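Long-range contacts in putative retaining b-glycosidase (Saccharophagus degradans, PDB 5A95), which hydrolyses beta-1,4 bonds in mixed-linkage beta-1,3-1,4-glucans, probably by the retaining mechanism of glycoside hydrolase family 5: residues A[301-306]-A[336-341]; A[69-74]-A[330-335]; A[292-297]-A[348-353]. The protein carries 1 engineered substitution. All blocks are in the same frame, centred on the assembly; numbering follows the deposited sequence.

Interaction 1 of 3, residues A[301-306]-A[336-341]; sequences GAHIPV and WSPTMI. With BGC (beta-D-glucopyranose), chain D; BGC (beta-D-glucopyranose), chain B; BGC (beta-D-glucopyranose), chain C.
His303 and Ser337 meet less through each other than through sugar: no clear hydrogen bond joins the two loops directly, and bound glucose units and a water carry much of the polar contact. His303 CE1 lies 3.7 Å from Ser337 OG, near the plane of the imidazole. His303 NE2 is 2.6 Å from O6 of the chain B glucose, an almost straight hydrogen bond (174°) in which either partner could be the donor. With chi1 at 55°, the ring is turned back over its own loop, where ND1 donates to Gly301 O in the ring plane and Val306 CG2 covers the middle of one face. Across the groove, Ser337 faces two sugars. Ser337 O accepts from O2 of the chain D glucose at 2.7 Å, while Ser337 OG is 2.8 Å from O2 of the chain C glucose and has a second possible acceptor. A water bridges Gly301 O and Ser337 OG. Beside this polar layer Val306 CG1 packs on Pro338 CD at 4.0 Å; a cis peptide precedes this proline, and another precedes Pro305. Trp336 lays one face of its indole against the chain D glucose, whose C4 lies 3.7 Å above the plane, offset toward the rim, and Trp32 of a second subunit meets the same indole edge-to-face. The glucan is thus held by directional bonds from His303 NE2 to O6 and from O2 to Ser337 O, probably with Ser337 OG adding another. Since ND1 is committed to Gly301 O, the imidazole is fixed in rotation and presents NE2 squarely to the sugar.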
loop_
_atom_site.group_PDB
_atom_site.type_symbol
_atom_site.label_atom_id
_atom_site.label_comp_id
_atom_site.label_asym_id
_atom_site.label_seq_id
_atom_site.Cartn_x
_atom_site.Cartn_y
_atom_site.Cartn_z
ATOM N N GLY A 301 0.985 -35.930 -7.394
ATOM C CA GLY A 301 1.108 -34.509 -7.586
ATOM C C GLY A 301 2.023 -34.038 -8.692
ATOM O O GLY A 301 2.424 -32.910 -8.698
ATOM N N ALA A 302 2.335 -34.905 -9.659
ATOM C CA ALA A 302 3.298 -34.580 -10.699
ATOM C C ALA A 302 2.891 -33.402 -11.582
ATOM O O ALA A 302 1.762 -33.327 -12.053
ATOM C CB ALA A 302 3.546 -35.819 -11.561
ATOM N N HIS A 303 3.830 -32.503 -11.826
ATOM C CA HIS A 303 3.617 -31.299 -12.596
ATOM C C HIS A 303 4.981 -30.766 -13.056
ATOM O O HIS A 303 5.981 -31.034 -12.414
ATOM C CB HIS A 303 2.953 -30.230 -11.715
ATOM C CG HIS A 303 3.705 -29.933 -10.446
ATOM N ND1 HIS A 303 3.584 -30.705 -9.304
ATOM C CD2 HIS A 303 4.573 -28.939 -10.131
ATOM C CE1 HIS A 303 4.337 -30.201 -8.343
ATOM N NE2 HIS A 303 4.948 -29.127 -8.819
ATOM N N ILE A 304 5.025 -30.031 -14.169
ATOM C CA ILE A 304 6.236 -29.292 -14.570
ATOM C C ILE A 304 6.432 -28.218 -13.489
ATOM O O ILE A 304 5.457 -27.581 -13.090
ATOM C CB ILE A 304 6.056 -28.666 -15.974
ATOM C CG1 ILE A 304 5.859 -29.763 -17.039
ATOM C CG2 ILE A 304 7.219 -27.777 -16.368
ATOM C CD1 ILE A 304 5.290 -29.273 -18.361
ATOM N N PRO A 305 7.681 -28.007 -13.006
ATOM C CA PRO A 305 8.937 -28.528 -13.524
ATOM C C PRO A 305 9.573 -29.643 -12.692
ATOM O O PRO A 305 10.809 -29.773 -12.685
ATOM C CB PRO A 305 9.826 -27.290 -13.484
ATOM C CG PRO A 305 9.449 -26.653 -12.184
ATOM C CD PRO A 305 7.937 -26.863 -12.099
ATOM N N VAL A 306 8.780 -30.446 -11.979
ATOM C CA VAL A 306 9.313 -31.422 -11.038
ATOM C C VAL A 306 9.257 -32.881 -11.514
ATOM O O VAL A 306 9.607 -33.782 -10.748
ATOM C CB VAL A 306 8.641 -31.320 -9.639
ATOM C CG1 VAL A 306 8.769 -29.891 -9.121
ATOM C CG2 VAL A 306 7.173 -31.749 -9.642
ATOM N N TRP A 336 1.916 -32.137 0.391
ATOM C CA TRP A 336 2.496 -31.192 -0.533
ATOM C C TRP A 336 3.561 -31.891 -1.371
ATOM O O TRP A 336 4.354 -32.658 -0.843
ATOM C CB TRP A 336 3.124 -30.049 0.261
ATOM C CG TRP A 336 2.154 -29.111 0.855
ATOM C CD1 TRP A 336 0.786 -29.244 0.912
ATOM C CD2 TRP A 336 2.465 -27.857 1.447
ATOM N NE1 TRP A 336 0.234 -28.121 1.512
ATOM C CE2 TRP A 336 1.246 -27.267 1.866
ATOM C CE3 TRP A 336 3.669 -27.176 1.686
ATOM C CZ2 TRP A 336 1.195 -26.021 2.484
ATOM C CZ3 TRP A 336 3.609 -25.912 2.294
ATOM C CH2 TRP A 336 2.387 -25.358 2.685
ATOM N N SER A 337 3.580 -31.594 -2.662
ATOM C CA SER A 337 4.400 -32.341 -3.606
ATOM C C SER A 337 5.479 -31.465 -4.270
ATOM O O SER A 337 5.354 -30.245 -4.320
ATOM C CB SER A 337 3.508 -32.946 -4.685
ATOM O OG SER A 337 2.874 -31.934 -5.432
ATOM N N PRO A 338 6.561 -32.078 -4.775
ATOM C CA PRO A 338 6.869 -33.507 -4.662
ATOM C C PRO A 338 7.179 -33.914 -3.222
ATOM O O PRO A 338 7.949 -33.246 -2.540
ATOM C CB PRO A 338 8.095 -33.676 -5.564
ATOM C CG PRO A 338 8.735 -32.319 -5.593
ATOM C CD PRO A 338 7.562 -31.377 -5.595
ATOM N N THR A 339 6.579 -35.015 -2.764
ATOM C CA THR A 339 6.749 -35.463 -1.397
ATOM C C THR A 339 8.068 -36.206 -1.192
ATOM O O THR A 339 8.572 -36.826 -2.129
ATOM C CB THR A 339 5.668 -36.467 -1.010
ATOM O OG1 THR A 339 5.835 -37.624 -1.822
ATOM C CG2 THR A 339 4.289 -35.907 -1.189
ATOM N N MET A 340 8.569 -36.196 0.052
ATOM C CA MET A 340 9.648 -37.085 0.480
ATOM C C MET A 340 9.162 -38.309 1.211
ATOM O O MET A 340 9.928 -39.247 1.407
ATOM C CB MET A 340 10.646 -36.363 1.384
ATOM C CG MET A 340 11.362 -35.228 0.675
ATOM S SD MET A 340 12.581 -34.401 1.703
ATOM C CE MET A 340 13.844 -35.665 1.727
ATOM N N ILE A 341 7.911 -38.265 1.643
ATOM C CA ILE A 341 7.316 -39.323 2.448
ATOM C C ILE A 341 5.897 -39.575 1.981
ATOM O O ILE A 341 5.230 -38.670 1.468
ATOM C CB ILE A 341 7.340 -38.990 3.961
ATOM C CG1 ILE A 341 6.674 -37.624 4.232
ATOM C CG2 ILE A 341 8.759 -39.091 4.505
ATOM C CD1 ILE A 341 6.599 -37.259 5.706
HETATM C C2 BGC D . 2.889 -28.005 -3.427
HETATM C C3 BGC D . 1.406 -27.789 -3.186
HETATM C C4 BGC D . 1.174 -26.809 -2.057
HETATM C C5 BGC D . 1.967 -25.522 -2.284
HETATM C C6 BGC D . 1.967 -24.597 -1.095
HETATM C C1 BGC D . 3.504 -26.640 -3.683
HETATM O O2 BGC D . 3.018 -28.867 -4.555
HETATM O O3 BGC D . 0.817 -29.046 -2.830
HETATM O O4 BGC D . -0.212 -26.486 -2.005
HETATM O O5 BGC D . 3.325 -25.835 -2.533
HETATM O O6 BGC D . 2.751 -23.445 -1.387
HETATM C C2 BGC B . 6.750 -23.593 -4.867
HETATM C C3 BGC B . 6.177 -24.608 -3.879
HETATM C C4 BGC B . 5.451 -25.715 -4.653
HETATM C C5 BGC B . 6.388 -26.324 -5.678
HETATM C C6 BGC B . 5.744 -27.443 -6.462
HETATM C C1 BGC B . 7.445 -24.218 -6.073
HETATM O O1 BGC B . 7.524 -23.346 -7.172
HETATM O O2 BGC B . 7.641 -22.659 -4.154
HETATM O O3 BGC B . 5.339 -23.875 -2.931
HETATM O O4 BGC B . 4.903 -26.774 -3.856
HETATM O O5 BGC B . 6.702 -25.289 -6.603
HETATM O O6 BGC B . 6.675 -27.759 -7.498
HETATM C C2 BGC C . -0.379 -31.017 -3.503
HETATM C C3 BGC C . -1.356 -31.613 -4.495
HETATM C C4 BGC C . -2.561 -30.714 -4.640
HETATM C C5 BGC C . -2.109 -29.323 -5.040
HETATM C C6 BGC C . -3.278 -28.351 -5.154
HETATM C C1 BGC C . -0.026 -29.598 -3.859
HETATM O O2 BGC C . 0.808 -31.822 -3.478
HETATM O O3 BGC C . -1.796 -32.878 -4.007
HETATM O O4 BGC C . -3.440 -31.285 -5.612
HETATM O O5 BGC C . -1.224 -28.817 -4.036
HETATM O O6 BGC C . -3.909 -28.206 -3.868
HETATM O O HOH W 1 0.611 -30.923 -7.404
#

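Interaction 2 of 3, residues A[69-74]-A[330-335]; sequences RGVNIA and WVFDPD. With BGC (beta-D-glucopyranose), chain B; BGC (beta-D-glucopyranose), chain C.
Trp330 meets the Asn72 amide obliquely, Trp330 CE3 lying 3.3 Å from Asn72 CG, the planes 61° apart. The glucose of chain B covers one indole face with C3, and Val331 CB backs the opposite face; NE1 donates to Ser337 O. A non-proline cis peptide joins Trp330 to Val331, a familiar feature at this strand end in family 5 enzymes. Val331 directs CG2, anti to its own N, onto Asn72 O at 3.6 Å. That same carbonyl receives the direct cross-segment hydrogen bond, from Phe332 N (2.8 Å, 161°). Phe332 centres an inverse gamma turn, and Phe332 CB rests 3.8 Å from Val71 CG2 before the ring leads off toward helix 87-96. Asp333 OD1 touches Ala74 CB and takes a bond from a water that also links Ala74 N to Phe332 O, and Lys78 pairs with this carboxylate. Asp333 OD2 accepts from Asp335 N, closing an Asx turn. Finally, Asp335 O accepts from O2 of the chain C glucose at 2.7 Å. Asn72, held at OD1 by Arg103 and at ND2 by Val329 O and Thr290 O, probably helps hold the indole in place against the sugar.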
loop_
_atom_site.group_PDB
_atom_site.type_symbol
_atom_site.label_atom_id
_atom_site.label_comp_id
_atom_site.label_asym_id
_atom_site.label_seq_id
_atom_site.Cartn_x
_atom_site.Cartn_y
_atom_site.Cartn_z
ATOM N N ARG A 69 22.392 -28.981 4.892
ATOM C CA ARG A 69 21.903 -30.180 4.235
ATOM C C ARG A 69 20.649 -30.579 4.984
ATOM O O ARG A 69 20.687 -30.975 6.155
ATOM C CB ARG A 69 22.915 -31.345 4.308
ATOM C CG ARG A 69 24.257 -31.103 3.628
ATOM C CD ARG A 69 25.186 -32.328 3.744
ATOM N NE ARG A 69 25.369 -32.680 5.154
ATOM C CZ ARG A 69 26.353 -32.277 5.939
ATOM N NH1 ARG A 69 27.344 -31.517 5.467
ATOM N NH2 ARG A 69 26.334 -32.635 7.214
ATOM N N GLY A 70 19.505 -30.499 4.319
ATOM C CA GLY A 70 18.267 -30.861 4.996
ATOM C C GLY A 70 17.051 -30.812 4.118
ATOM O O GLY A 70 17.118 -31.106 2.921
ATOM N N VAL A 71 15.931 -30.439 4.732
ATOM C CA VAL A 71 14.638 -30.515 4.087
ATOM C C VAL A 71 13.784 -29.302 4.438
ATOM O O VAL A 71 13.971 -28.668 5.478
ATOM C CB VAL A 71 13.849 -31.784 4.479
ATOM C CG1 VAL A 71 14.668 -33.030 4.216
ATOM C CG2 VAL A 71 13.429 -31.762 5.939
ATOM N N ASN A 72 12.836 -29.010 3.543
ATOM C CA ASN A 72 11.634 -28.258 3.864
ATOM C C ASN A 72 10.653 -29.136 4.598
ATOM O O ASN A 72 10.524 -30.327 4.280
ATOM C CB ASN A 72 10.955 -27.814 2.567
ATOM C CG ASN A 72 11.677 -26.684 1.887
ATOM O OD1 ASN A 72 11.398 -25.530 2.184
ATOM N ND2 ASN A 72 12.627 -26.999 1.013
ATOM N N ILE A 73 9.904 -28.529 5.510
ATOM C CA ILE A 73 8.647 -29.074 5.979
ATOM C C ILE A 73 7.571 -28.106 5.516
ATOM O O ILE A 73 7.877 -27.050 4.931
ATOM C CB ILE A 73 8.626 -29.285 7.499
ATOM C CG1 ILE A 73 8.890 -27.976 8.249
ATOM C CG2 ILE A 73 9.623 -30.379 7.893
ATOM C CD1 ILE A 73 8.740 -28.087 9.756
ATOM N N ALA A 74 6.311 -28.476 5.699
ATOM C CA ALA A 74 5.216 -27.605 5.296
ATOM C C ALA A 74 5.093 -26.375 6.208
ATOM O O ALA A 74 5.699 -26.293 7.276
ATOM C CB ALA A 74 3.884 -28.374 5.247
ATOM N N TRP A 330 12.678 -30.239 -1.246
ATOM C CA TRP A 330 11.240 -29.967 -1.152
ATOM C C TRP A 330 10.494 -31.264 -1.503
ATOM O O TRP A 330 10.691 -31.766 -2.598
ATOM C CB TRP A 330 10.842 -28.830 -2.145
ATOM C CG TRP A 330 9.377 -28.480 -2.107
ATOM C CD1 TRP A 330 8.369 -29.128 -2.758
ATOM C CD2 TRP A 330 8.755 -27.483 -1.299
ATOM N NE1 TRP A 330 7.159 -28.552 -2.453
ATOM C CE2 TRP A 330 7.366 -27.544 -1.549
ATOM C CE3 TRP A 330 9.240 -26.528 -0.401
ATOM C CZ2 TRP A 330 6.452 -26.698 -0.916
ATOM C CZ3 TRP A 330 8.348 -25.693 0.225
ATOM C CH2 TRP A 330 6.959 -25.763 -0.047
ATOM N N VAL A 331 9.624 -31.799 -0.632
ATOM C CA VAL A 331 9.296 -31.304 0.716
ATOM C C VAL A 331 9.006 -32.515 1.613
ATOM O O VAL A 331 8.451 -33.514 1.141
ATOM C CB VAL A 331 8.076 -30.345 0.671
ATOM C CG1 VAL A 331 6.881 -31.000 0.015
ATOM C CG2 VAL A 331 7.720 -29.813 2.053
ATOM N N PHE A 332 9.382 -32.430 2.885
ATOM C CA PHE A 332 9.168 -33.506 3.838
ATOM C C PHE A 332 7.762 -33.359 4.414
ATOM O O PHE A 332 7.564 -32.860 5.503
ATOM C CB PHE A 332 10.245 -33.476 4.914
ATOM C CG PHE A 332 10.312 -34.734 5.720
ATOM C CD1 PHE A 332 11.068 -35.807 5.262
ATOM C CD2 PHE A 332 9.669 -34.850 6.944
ATOM C CE1 PHE A 332 11.169 -36.965 6.009
ATOM C CE2 PHE A 332 9.778 -36.017 7.695
ATOM C CZ PHE A 332 10.511 -37.072 7.211
ATOM N N ASP A 333 6.806 -33.824 3.617
ATOM C CA ASP A 333 5.383 -33.750 3.880
ATOM C C ASP A 333 4.734 -34.807 3.015
ATOM O O ASP A 333 5.197 -35.030 1.898
ATOM C CB ASP A 333 4.851 -32.363 3.459
ATOM C CG ASP A 333 3.462 -32.111 3.968
ATOM O OD1 ASP A 333 3.329 -31.827 5.176
ATOM O OD2 ASP A 333 2.481 -32.239 3.184
ATOM N N PRO A 334 3.652 -35.464 3.500
ATOM C CA PRO A 334 2.964 -36.456 2.658
ATOM C C PRO A 334 1.897 -35.877 1.724
ATOM O O PRO A 334 1.362 -36.602 0.894
ATOM C CB PRO A 334 2.317 -37.397 3.689
ATOM C CG PRO A 334 2.019 -36.513 4.840
ATOM C CD PRO A 334 3.118 -35.479 4.876
ATOM N N ASP A 335 1.565 -34.601 1.873
ATOM C CA ASP A 335 0.493 -33.965 1.109
ATOM C C ASP A 335 0.994 -33.026 0.033
ATOM O O ASP A 335 0.557 -33.095 -1.117
ATOM C CB ASP A 335 -0.470 -33.203 2.037
ATOM C CG ASP A 335 -1.021 -34.065 3.121
ATOM O OD1 ASP A 335 -1.547 -35.125 2.780
ATOM O OD2 ASP A 335 -0.932 -33.704 4.305
HETATM C C2 BGC B . 6.750 -23.593 -4.867
HETATM C C3 BGC B . 6.177 -24.608 -3.879
HETATM C C4 BGC B . 5.451 -25.715 -4.653
HETATM C C5 BGC B . 6.388 -26.324 -5.678
HETATM C C6 BGC B . 5.744 -27.443 -6.462
HETATM C C1 BGC B . 7.445 -24.218 -6.073
HETATM O O1 BGC B . 7.524 -23.346 -7.172
HETATM O O2 BGC B . 7.641 -22.659 -4.154
HETATM O O3 BGC B . 5.339 -23.875 -2.931
HETATM O O4 BGC B . 4.903 -26.774 -3.856
HETATM O O5 BGC B . 6.702 -25.289 -6.603
HETATM O O6 BGC B . 6.675 -27.759 -7.498
HETATM C C2 BGC C . -0.379 -31.017 -3.503
HETATM C C3 BGC C . -1.356 -31.613 -4.495
HETATM C C4 BGC C . -2.561 -30.714 -4.640
HETATM C C5 BGC C . -2.109 -29.323 -5.040
HETATM C C6 BGC C . -3.278 -28.351 -5.154
HETATM C C1 BGC C . -0.026 -29.598 -3.859
HETATM O O2 BGC C . 0.808 -31.822 -3.478
HETATM O O3 BGC C . -1.796 -32.878 -4.007
HETATM O O4 BGC C . -3.440 -31.285 -5.612
HETATM O O5 BGC C . -1.224 -28.817 -4.036
HETATM O O6 BGC C . -3.909 -28.206 -3.868
HETATM O O HOH W 2 5.631 -31.149 6.551
#

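Interaction 3 of 3, residues A[292-297]-A[348-353]; sequences LGWVQP and PSEQGA
Hydrogen bonds to one carboxylate oxygen dominate where Trp294 and Gln296 meet Glu350. Gln296 NE2 meets Glu350 OE1 on its syn side (2.9 Å, 171°), tilted out of the carboxylate plane; Trp294 NE1 makes a weak bond to the same oxygen at 3.1 Å. A water donates to this oxygen too and accepts from Gln296 N. Glu350 gets there by running out extended, CG opposite its own N (chi1 179°), to bring its carboxylate nearly perpendicular to the indole at the NE1 edge. Gln351 OE1 is also modelled as acceptor for Trp294 N, though its position is less sure; Gln351 NE2 turns to Trp330 O and Thr339 O. A second water joins Trp294 O to Gln351 N. The apolar part is a CH-pi contact: Gln351 CB stands over the six-membered ring of Trp294, 3.7 Å from its centroid and 10° off the normal. A helix cap follows: Ser349 OG accepts from Gly352 N at 3.1 Å while also bonding Thr339 O. All this gathers at the N-terminus of helix 350-363, the last helix of a (beta/alpha)8 barrel, where the serine N-cap and first turn seat against the loop that follows barrel strand 287-289.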
loop_
_atom_site.group_PDB
_atom_site.type_symbol
_atom_site.label_atom_id
_atom_site.label_comp_id
_atom_site.label_asym_id
_atom_site.label_seq_id
_atom_site.Cartn_x
_atom_site.Cartn_y
_atom_site.Cartn_z
ATOM N N LEU A 292 14.552 -28.197 -4.295
ATOM C CA LEU A 292 14.950 -29.135 -5.336
ATOM C C LEU A 292 14.178 -30.420 -5.066
ATOM O O LEU A 292 13.679 -30.624 -3.971
ATOM C CB LEU A 292 16.464 -29.375 -5.354
ATOM C CG LEU A 292 17.071 -30.183 -4.224
ATOM C CD1 LEU A 292 18.389 -30.829 -4.623
ATOM C CD2 LEU A 292 17.277 -29.329 -2.978
ATOM N N GLY A 293 14.143 -31.314 -6.032
ATOM C CA GLY A 293 13.480 -32.597 -5.882
ATOM C C GLY A 293 12.694 -32.983 -7.116
ATOM O O GLY A 293 12.624 -32.217 -8.053
ATOM N N TRP A 294 12.113 -34.181 -7.095
ATOM C CA TRP A 294 11.357 -34.658 -8.230
ATOM C C TRP A 294 10.335 -35.689 -7.824
ATOM O O TRP A 294 10.395 -36.250 -6.739
ATOM C CB TRP A 294 12.265 -35.294 -9.305
ATOM C CG TRP A 294 12.630 -36.739 -9.026
ATOM C CD1 TRP A 294 11.984 -37.852 -9.530
ATOM C CD2 TRP A 294 13.672 -37.257 -8.174
ATOM N NE1 TRP A 294 12.573 -39.003 -9.052
ATOM C CE2 TRP A 294 13.614 -38.669 -8.231
ATOM C CE3 TRP A 294 14.671 -36.663 -7.388
ATOM C CZ2 TRP A 294 14.509 -39.477 -7.522
ATOM C CZ3 TRP A 294 15.547 -37.470 -6.705
ATOM C CH2 TRP A 294 15.470 -38.864 -6.776
ATOM N N VAL A 295 9.409 -35.925 -8.743
ATOM C CA VAL A 295 8.527 -37.084 -8.710
ATOM C C VAL A 295 8.435 -37.658 -10.123
ATOM O O VAL A 295 8.579 -36.954 -11.103
ATOM C CB VAL A 295 7.134 -36.719 -8.128
ATOM C CG1 VAL A 295 6.432 -35.676 -8.985
ATOM C CG2 VAL A 295 6.237 -37.960 -7.924
ATOM N N GLN A 296 8.146 -38.953 -10.205
ATOM C CA GLN A 296 7.867 -39.612 -11.469
ATOM C C GLN A 296 6.793 -38.854 -12.237
ATOM O O GLN A 296 5.909 -38.243 -11.635
ATOM C CB GLN A 296 7.361 -41.038 -11.216
ATOM C CG GLN A 296 8.421 -41.980 -10.712
ATOM C CD GLN A 296 9.465 -42.319 -11.754
ATOM O OE1 GLN A 296 9.120 -42.616 -12.901
ATOM N NE2 GLN A 296 10.736 -42.279 -11.373
ATOM N N PRO A 297 6.825 -38.924 -13.581
ATOM C CA PRO A 297 5.888 -38.106 -14.345
ATOM C C PRO A 297 4.429 -38.491 -14.189
ATOM O O PRO A 297 3.573 -37.663 -14.468
ATOM C CB PRO A 297 6.345 -38.313 -15.803
ATOM C CG PRO A 297 7.151 -39.567 -15.771
ATOM C CD PRO A 297 7.830 -39.592 -14.437
ATOM N N PRO A 348 9.415 -43.615 3.029
ATOM C CA PRO A 348 9.944 -42.695 2.014
ATOM C C PRO A 348 9.294 -42.852 0.645
ATOM O O PRO A 348 8.910 -43.970 0.239
ATOM C CB PRO A 348 11.429 -43.034 1.941
ATOM C CG PRO A 348 11.745 -43.785 3.195
ATOM C CD PRO A 348 10.471 -44.504 3.546
ATOM N N SER A 349 9.181 -41.743 -0.064
ATOM C CA SER A 349 8.883 -41.752 -1.494
ATOM C C SER A 349 10.196 -42.043 -2.230
ATOM O O SER A 349 11.244 -42.162 -1.608
ATOM C CB SER A 349 8.358 -40.390 -1.910
ATOM O OG SER A 349 9.418 -39.455 -1.815
ATOM N N GLU A 350 10.126 -42.135 -3.556
ATOM C CA GLU A 350 11.330 -42.384 -4.336
ATOM C C GLU A 350 12.392 -41.313 -4.015
ATOM O O GLU A 350 13.528 -41.639 -3.690
ATOM C CB GLU A 350 11.025 -42.375 -5.832
ATOM C CG GLU A 350 12.267 -42.596 -6.686
ATOM C CD GLU A 350 12.119 -42.262 -8.143
ATOM O OE1 GLU A 350 11.119 -41.642 -8.563
ATOM O OE2 GLU A 350 13.088 -42.533 -8.899
ATOM N N GLN A 351 12.046 -40.029 -4.141
ATOM C CA GLN A 351 13.068 -39.014 -3.879
ATOM C C GLN A 351 13.456 -38.983 -2.405
ATOM O O GLN A 351 14.599 -38.669 -2.074
ATOM C CB GLN A 351 12.674 -37.612 -4.371
ATOM C CG GLN A 351 11.610 -36.883 -3.561
ATOM C CD GLN A 351 11.682 -35.375 -3.721
ATOM O OE1 GLN A 351 12.629 -34.835 -4.277
ATOM N NE2 GLN A 351 10.706 -34.687 -3.164
ATOM N N GLY A 352 12.510 -39.272 -1.516
ATOM C CA GLY A 352 12.832 -39.302 -0.110
ATOM C C GLY A 352 13.893 -40.321 0.247
ATOM O O GLY A 352 14.861 -39.991 0.932
ATOM N N ALA A 353 13.743 -41.550 -0.252
ATOM C CA ALA A 353 14.729 -42.581 0.028
ATOM C C ALA A 353 16.089 -42.186 -0.547
ATOM O O ALA A 353 17.123 -42.419 0.069
ATOM C CB ALA A 353 14.294 -43.920 -0.546
HETATM O O HOH W 3 9.614 -38.727 -5.572
HETATM O O HOH W 4 8.910 -40.386 -7.702
#

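In the fold
All three contacts lie in the region beyond strands 287-289 and 326-329, with strand 65-72 joining in interaction 2, and on the same side of the chain's centre. Interaction 2 is the most deeply placed, every touching residue buried. Interactions 1 and 3 lie farther out and share the loop after strand 287-289, which meets the loop after strand 326-329 in 1 and the start of helix 350-363 in 3. Their chemistry differs accordingly: sugar-mediated and water-mediated in 1; one direct backbone bond, apolar packing, an amide set against an indole, and a bridging water in 2; a carboxylate hub in 3. Backbone bonds from Val331 to Pro338 and Met340, and from Val295 to Val306, tie the three together.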